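Local coordinates for CMP-sialic acid transporter 1 (Zea mays, PDB 6I1R), which probably carries CMP-sialic acid from the cytoplasm into the Golgi, and is captured here with CMP bound in an outward-facing conformation, at residues L248-L253 against I260-S265; D33-P38 against M207-Y212. The protein carries 5 engineered substitutions. All coordinates share one frame; numbering follows the deposited sequence.

Contact 1 of 2, residues L248-L253 against I260-S265; sequences LLVSWL and IVKVYS
Val250 meets Lys262 where two consecutive transmembrane helices run back alongside each other as a helical hairpin. The helices are antiparallel but splayed. The short segments make an angle of 145° and their axes come no closer than 10.1 Å, so the backbones stay apart and side chains fill the space between them. The contact is apolar throughout. From Val250, the methyl CG1 reaches across to CD of Lys262, at 4.1 Å. That methyl lies opposite the backbone N (chi1 168°), which turns it beside the carbonyl carbon. The lysine contributes its hydrocarbon chain here, not its charge. Its CG is also anti to the backbone N, and the chain stays extended until it bends at the last torsion (chi4 -23°). Contact therefore falls partway along the chain, on CD, and the ammonium NZ lies beyond it. The side chain of Val250 is about 8 Å from the bound CMP, so this packing belongs to the surroundings of the nucleotide and not to its direct shell.

One turn further along, Leu253 points at the facing helix. It touches two neighbours there with its two methyls. CD2 meets CG1 of Val261 at 4.1 Å, and these two side chains cross at about a right angle. Helix 3-24 packs against this pair as a third element: Leu10 touches Leu253, and Ala7 touches Val261. The other methyl of the leucine reaches the backbone of the second helix, with Leu253 CD1 4.4 Å from CA of Lys262.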
loop_
_atom_site.group_PDB
_atom_site.type_symbol
_atom_site.label_atom_id
_atom_site.label_comp_id
_atom_site.label_asym_id
_atom_site.label_seq_id
_atom_site.Cartn_x
_atom_site.Cartn_y
_atom_site.Cartn_z
ATOM N N LEU B 248 -11.528 -22.814 -4.284
ATOM C CA LEU B 248 -12.250 -24.097 -4.290
ATOM C C LEU B 248 -12.294 -24.653 -5.718
ATOM O O LEU B 248 -12.210 -25.869 -5.922
ATOM C CB LEU B 248 -13.668 -23.906 -3.737
ATOM C CG LEU B 248 -13.772 -23.614 -2.239
ATOM C CD1 LEU B 248 -15.214 -23.330 -1.848
ATOM C CD2 LEU B 248 -13.213 -24.763 -1.412
ATOM N N LEU B 249 -12.428 -23.759 -6.694
ATOM C CA LEU B 249 -12.455 -24.155 -8.100
ATOM C C LEU B 249 -11.077 -24.692 -8.501
ATOM O O LEU B 249 -10.985 -25.674 -9.237
ATOM C CB LEU B 249 -12.856 -22.957 -8.967
ATOM C CG LEU B 249 -14.232 -22.357 -8.681
ATOM C CD1 LEU B 249 -14.453 -21.103 -9.512
ATOM C CD2 LEU B 249 -15.341 -23.365 -8.938
ATOM N N VAL B 250 -10.017 -24.057 -8.006
ATOM C CA VAL B 250 -8.657 -24.516 -8.291
ATOM C C VAL B 250 -8.521 -25.965 -7.803
ATOM O O VAL B 250 -7.976 -26.805 -8.517
ATOM C CB VAL B 250 -7.592 -23.595 -7.664
ATOM C CG1 VAL B 250 -6.201 -24.214 -7.710
ATOM C CG2 VAL B 250 -7.580 -22.222 -8.319
ATOM N N SER B 251 -9.042 -26.251 -6.610
ATOM C CA SER B 251 -8.966 -27.599 -6.042
ATOM C C SER B 251 -9.753 -28.575 -6.925
ATOM O O SER B 251 -9.258 -29.652 -7.260
ATOM C CB SER B 251 -9.454 -27.627 -4.614
ATOM O OG SER B 251 -8.825 -28.672 -3.884
ATOM N N TRP B 252 -10.965 -28.185 -7.314
ATOM C CA TRP B 252 -11.772 -29.002 -8.222
ATOM C C TRP B 252 -10.925 -29.404 -9.437
ATOM O O TRP B 252 -10.880 -30.581 -9.808
ATOM C CB TRP B 252 -13.051 -28.263 -8.642
ATOM C CG TRP B 252 -14.069 -29.151 -9.291
ATOM C CD1 TRP B 252 -15.152 -29.732 -8.699
ATOM C CD2 TRP B 252 -14.084 -29.584 -10.663
ATOM N NE1 TRP B 252 -15.843 -30.489 -9.606
ATOM C CE2 TRP B 252 -15.210 -30.421 -10.818
ATOM C CE3 TRP B 252 -13.258 -29.350 -11.769
ATOM C CZ2 TRP B 252 -15.528 -31.017 -12.038
ATOM C CZ3 TRP B 252 -13.574 -29.939 -12.973
ATOM C CH2 TRP B 252 -14.694 -30.760 -13.104
ATOM N N LEU B 253 -10.238 -28.424 -10.026
ATOM C CA LEU B 253 -9.432 -28.637 -11.239
ATOM C C LEU B 253 -8.185 -29.469 -10.915
ATOM O O LEU B 253 -7.717 -30.230 -11.763
ATOM C CB LEU B 253 -9.034 -27.283 -11.838
ATOM C CG LEU B 253 -10.155 -26.486 -12.505
ATOM C CD1 LEU B 253 -9.652 -25.117 -12.941
ATOM C CD2 LEU B 253 -10.735 -27.236 -13.695
ATOM N N ILE B 260 -2.623 -27.170 -16.252
ATOM C CA ILE B 260 -2.518 -26.407 -17.489
ATOM C C ILE B 260 -3.868 -25.735 -17.776
ATOM O O ILE B 260 -3.895 -24.599 -18.250
ATOM C CB ILE B 260 -2.008 -27.287 -18.648
ATOM C CG1 ILE B 260 -0.590 -27.791 -18.362
ATOM C CG2 ILE B 260 -2.085 -26.535 -19.969
ATOM C CD1 ILE B 260 -0.133 -28.916 -19.255
ATOM N N VAL B 261 -4.976 -26.402 -17.457
ATOM C CA VAL B 261 -6.295 -25.765 -17.557
ATOM C C VAL B 261 -6.360 -24.599 -16.558
ATOM O O VAL B 261 -6.917 -23.545 -16.870
ATOM C CB VAL B 261 -7.445 -26.768 -17.336
ATOM C CG1 VAL B 261 -8.787 -26.070 -17.157
ATOM C CG2 VAL B 261 -7.531 -27.785 -18.464
ATOM N N LYS B 262 -5.797 -24.787 -15.366
ATOM C CA LYS B 262 -5.737 -23.712 -14.376
ATOM C C LYS B 262 -5.040 -22.496 -15.000
ATOM O O LYS B 262 -5.640 -21.430 -15.093
ATOM C CB LYS B 262 -5.019 -24.174 -13.103
ATOM C CG LYS B 262 -4.786 -23.102 -12.042
ATOM C CD LYS B 262 -3.835 -23.567 -10.951
ATOM C CE LYS B 262 -3.086 -22.484 -10.199
ATOM N NZ LYS B 262 -2.945 -21.208 -10.940
ATOM N N VAL B 263 -3.800 -22.675 -15.456
ATOM C CA VAL B 263 -2.973 -21.534 -15.891
ATOM C C VAL B 263 -3.551 -20.909 -17.169
ATOM O O VAL B 263 -3.263 -19.748 -17.450
ATOM C CB VAL B 263 -1.486 -21.908 -16.069
ATOM C CG1 VAL B 263 -0.850 -22.327 -14.752
ATOM C CG2 VAL B 263 -1.266 -22.970 -17.133
ATOM N N TYR B 264 -4.346 -21.645 -17.947
ATOM C CA TYR B 264 -5.059 -21.020 -19.068
ATOM C C TYR B 264 -6.184 -20.130 -18.519
ATOM O O TYR B 264 -6.404 -19.037 -19.033
ATOM C CB TYR B 264 -5.567 -22.066 -20.066
ATOM C CG TYR B 264 -4.638 -22.317 -21.230
ATOM C CD1 TYR B 264 -4.704 -21.543 -22.378
ATOM C CD2 TYR B 264 -3.684 -23.320 -21.184
ATOM C CE1 TYR B 264 -3.852 -21.762 -23.449
ATOM C CE2 TYR B 264 -2.825 -23.554 -22.247
ATOM C CZ TYR B 264 -2.908 -22.771 -23.384
ATOM O OH TYR B 264 -2.060 -22.998 -24.429
ATOM N N SER B 265 -6.872 -20.583 -17.470
ATOM C CA SER B 265 -7.944 -19.793 -16.842
ATOM C C SER B 265 -7.374 -18.502 -16.243
ATOM O O SER B 265 -7.914 -17.417 -16.466
ATOM C CB SER B 265 -8.675 -20.593 -15.791
ATOM O OG SER B 265 -9.269 -21.753 -16.351
#

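Contact 2 of 2, residues D33-P38 against M207-Y212; sequences DYATIP and MGWLIY. With C5P (cytidine-5'-monophosphate), chain D.
Trp209 turns one indole face to the N3, N4 and O2 edge of the cytosine of CMP and brings its own edge, at CZ3, to the methyl of Ala35. The distance from Trp209 CZ3 to Ala35 CB is 4.1 Å, and the methyl sits near the ring plane. The base is not parallel to the indole; the two planes are inclined by about 60°. Its N3 lies 3.6 Å above the indole face of Trp209, offset toward the rim. With CG anti to the backbone N (chi1 -168°), the indole swings off helix 191-216 toward Ala35 and the base. Pro38 touches the same base, with its CB 3.7 Å from C5 of CMP. Both residues belong to the nucleotide pocket of this transporter. With an alanine here in place of the tryptophan, the cytosine would probably lose its indole wall, and a gap would open beside the Ala35 methyl.

Leu210 CD2 packs against the backbone carbonyl O of Ala35 at 4.1 Å and lies slightly farther from the Ala35 methyl. Beside Ala35 the loop is pinned, because Thr36 OG1 donates to O of Asp33 at 2.9 Å from above the carbonyl plane.

The contact joins the loop leading into helix 37-59 to helix 191-216. Helix 76-92 adds Leu83 and Asn86 against Trp209, Trp224 of helix 224-227 touches Leu210, and Ile37 rests on helix 234-256.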
loop_
_atom_site.group_PDB
_atom_site.type_symbol
_atom_site.label_atom_id
_atom_site.label_comp_id
_atom_site.label_asym_id
_atom_site.label_seq_id
_atom_site.Cartn_x
_atom_site.Cartn_y
_atom_site.Cartn_z
ATOM N N ASP B 33 -5.643 -4.592 5.947
ATOM C CA ASP B 33 -4.436 -5.396 5.798
ATOM C C ASP B 33 -4.698 -6.515 4.781
ATOM O O ASP B 33 -5.593 -7.341 4.975
ATOM C CB ASP B 33 -4.000 -5.973 7.151
ATOM C CG ASP B 33 -2.509 -5.885 7.443
ATOM O OD1 ASP B 33 -1.727 -5.691 6.490
ATOM O OD2 ASP B 33 -2.139 -6.021 8.625
ATOM N N TYR B 34 -3.901 -6.543 3.712
ATOM C CA TYR B 34 -3.917 -7.649 2.753
ATOM C C TYR B 34 -3.005 -8.778 3.260
ATOM O O TYR B 34 -2.703 -9.716 2.524
ATOM C CB TYR B 34 -3.513 -7.144 1.363
ATOM C CG TYR B 34 -3.947 -7.987 0.186
ATOM C CD1 TYR B 34 -4.712 -9.135 0.339
ATOM C CD2 TYR B 34 -3.618 -7.607 -1.107
ATOM C CE1 TYR B 34 -5.110 -9.896 -0.749
ATOM C CE2 TYR B 34 -4.011 -8.352 -2.207
ATOM C CZ TYR B 34 -4.761 -9.502 -2.029
ATOM O OH TYR B 34 -5.154 -10.245 -3.104
ATOM N N ALA B 35 -2.554 -8.678 4.509
ATOM C CA ALA B 35 -1.836 -9.760 5.174
ATOM C C ALA B 35 -2.836 -10.759 5.771
ATOM O O ALA B 35 -2.551 -11.953 5.845
ATOM C CB ALA B 35 -0.930 -9.193 6.241
ATOM N N THR B 36 -4.004 -10.261 6.178
ATOM C CA THR B 36 -4.991 -11.049 6.923
ATOM C C THR B 36 -6.002 -11.720 5.983
ATOM O O THR B 36 -6.684 -12.656 6.400
ATOM C CB THR B 36 -5.734 -10.172 7.940
ATOM O OG1 THR B 36 -6.102 -8.954 7.290
ATOM C CG2 THR B 36 -4.906 -9.860 9.168
ATOM N N ILE B 37 -6.121 -11.250 4.741
ATOM C CA ILE B 37 -7.160 -11.760 3.828
ATOM C C ILE B 37 -6.906 -13.241 3.511
ATOM O O ILE B 37 -7.842 -14.036 3.566
ATOM C CB ILE B 37 -7.269 -10.895 2.555
ATOM C CG1 ILE B 37 -8.128 -9.657 2.818
ATOM C CG2 ILE B 37 -7.792 -11.706 1.373
ATOM C CD1 ILE B 37 -8.242 -8.720 1.647
ATOM N N PRO B 38 -5.656 -13.619 3.175
ATOM C CA PRO B 38 -5.360 -15.027 2.865
ATOM C C PRO B 38 -5.737 -15.979 4.012
ATOM O O PRO B 38 -6.107 -17.124 3.757
ATOM C CB PRO B 38 -3.846 -15.080 2.619
ATOM C CG PRO B 38 -3.513 -13.682 2.190
ATOM C CD PRO B 38 -4.431 -12.823 3.030
ATOM N N MET B 207 -1.540 -18.695 9.939
ATOM C CA MET B 207 -1.662 -18.223 11.316
ATOM C C MET B 207 -0.271 -18.108 11.952
ATOM O O MET B 207 0.032 -17.116 12.617
ATOM C CB MET B 207 -2.523 -19.193 12.133
ATOM C CG MET B 207 -3.074 -18.607 13.415
ATOM S SD MET B 207 -4.536 -19.511 13.996
ATOM C CE MET B 207 -3.851 -21.154 14.206
ATOM N N GLY B 208 0.561 -19.128 11.743
ATOM C CA GLY B 208 1.944 -19.121 12.219
ATOM C C GLY B 208 2.752 -17.977 11.625
ATOM O O GLY B 208 3.659 -17.452 12.273
ATOM N N TRP B 209 2.424 -17.595 10.392
ATOM C CA TRP B 209 3.068 -16.457 9.733
ATOM C C TRP B 209 2.762 -15.174 10.515
ATOM O O TRP B 209 3.672 -14.429 10.884
ATOM C CB TRP B 209 2.612 -16.355 8.269
ATOM C CG TRP B 209 3.422 -15.406 7.439
ATOM C CD1 TRP B 209 4.750 -15.503 7.140
ATOM C CD2 TRP B 209 2.951 -14.216 6.780
ATOM N NE1 TRP B 209 5.140 -14.454 6.352
ATOM C CE2 TRP B 209 4.058 -13.648 6.114
ATOM C CE3 TRP B 209 1.710 -13.573 6.693
ATOM C CZ2 TRP B 209 3.958 -12.471 5.373
ATOM C CZ3 TRP B 209 1.612 -12.410 5.961
ATOM C CH2 TRP B 209 2.722 -11.868 5.311
ATOM N N LEU B 210 1.478 -14.949 10.786
ATOM C CA LEU B 210 1.018 -13.758 11.510
ATOM C C LEU B 210 1.580 -13.758 12.939
ATOM O O LEU B 210 1.871 -12.693 13.487
ATOM C CB LEU B 210 -0.514 -13.733 11.522
ATOM C CG LEU B 210 -1.184 -13.514 10.166
ATOM C CD1 LEU B 210 -2.666 -13.849 10.233
ATOM C CD2 LEU B 210 -0.983 -12.086 9.683
ATOM N N ILE B 211 1.721 -14.938 13.541
ATOM C CA ILE B 211 2.336 -15.056 14.867
ATOM C C ILE B 211 3.828 -14.716 14.755
ATOM O O ILE B 211 4.382 -14.073 15.648
ATOM C CB ILE B 211 2.100 -16.454 15.479
ATOM C CG1 ILE B 211 0.619 -16.685 15.801
ATOM C CG2 ILE B 211 2.975 -16.666 16.708
ATOM C CD1 ILE B 211 0.253 -18.134 16.031
ATOM N N TYR B 212 4.476 -15.142 13.671
ATOM C CA TYR B 212 5.884 -14.809 13.458
ATOM C C TYR B 212 6.034 -13.289 13.332
ATOM O O TYR B 212 6.880 -12.689 13.991
ATOM C CB TYR B 212 6.450 -15.523 12.227
ATOM C CG TYR B 212 7.955 -15.493 12.139
ATOM C CD1 TYR B 212 8.729 -16.379 12.872
ATOM C CD2 TYR B 212 8.611 -14.569 11.341
ATOM C CE1 TYR B 212 10.114 -16.356 12.806
ATOM C CE2 TYR B 212 9.993 -14.532 11.264
ATOM C CZ TYR B 212 10.749 -15.429 12.000
ATOM O OH TYR B 212 12.111 -15.399 11.928
HETATM O O3P C5P D . -4.182 -20.631 -0.334
HETATM P P C5P D . -2.753 -20.152 -0.252
HETATM O O1P C5P D . -1.890 -20.568 -1.420
HETATM O O2P C5P D . -2.601 -18.705 0.150
HETATM O "O5'" C5P D . -2.140 -20.970 0.993
HETATM C "C5'" C5P D . -1.702 -20.284 2.165
HETATM C "C4'" C5P D . -0.218 -20.548 2.381
HETATM O "O4'" C5P D . 0.552 -19.527 1.740
HETATM C "C3'" C5P D . 0.135 -20.541 3.861
HETATM O "O3'" C5P D . 0.599 -21.839 4.255
HETATM C "C2'" C5P D . 1.191 -19.458 4.040
HETATM O "O2'" C5P D . 2.427 -19.967 4.558
HETATM C "C1'" C5P D . 1.421 -18.860 2.660
HETATM N N1 C5P D . 1.119 -17.427 2.685
HETATM C C2 C5P D . 1.967 -16.541 3.381
HETATM N N3 C5P D . 1.695 -15.219 3.409
HETATM C C4 C5P D . 0.608 -14.734 2.770
HETATM C C5 C5P D . -0.237 -15.595 2.081
HETATM C C6 C5P D . 0.041 -16.956 2.051
HETATM O O2 C5P D . 2.976 -16.982 3.974
HETATM N N4 C5P D . 0.341 -13.405 2.803
#

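Overall arrangement
After helix 3-24, the chain enters residues 33-38, the first half of contact 2. It then runs through 168 residues, mostly helix, before 207-212 closes that long loop beside the nucleotide. Contact 1 opens only later, at 248-253, and closes after six residues at 260-265. The two contacts are thus in series; they neither nest nor cross. Contact 2 ties distant parts of the sequence together, whereas contact 1 joins sequence neighbours. Their centres are 25 Å apart and their nearest atoms about 11 Å, so they do not touch. Helix 234-256 connects them: it carries 248-253 and also receives Ile37 from contact 2.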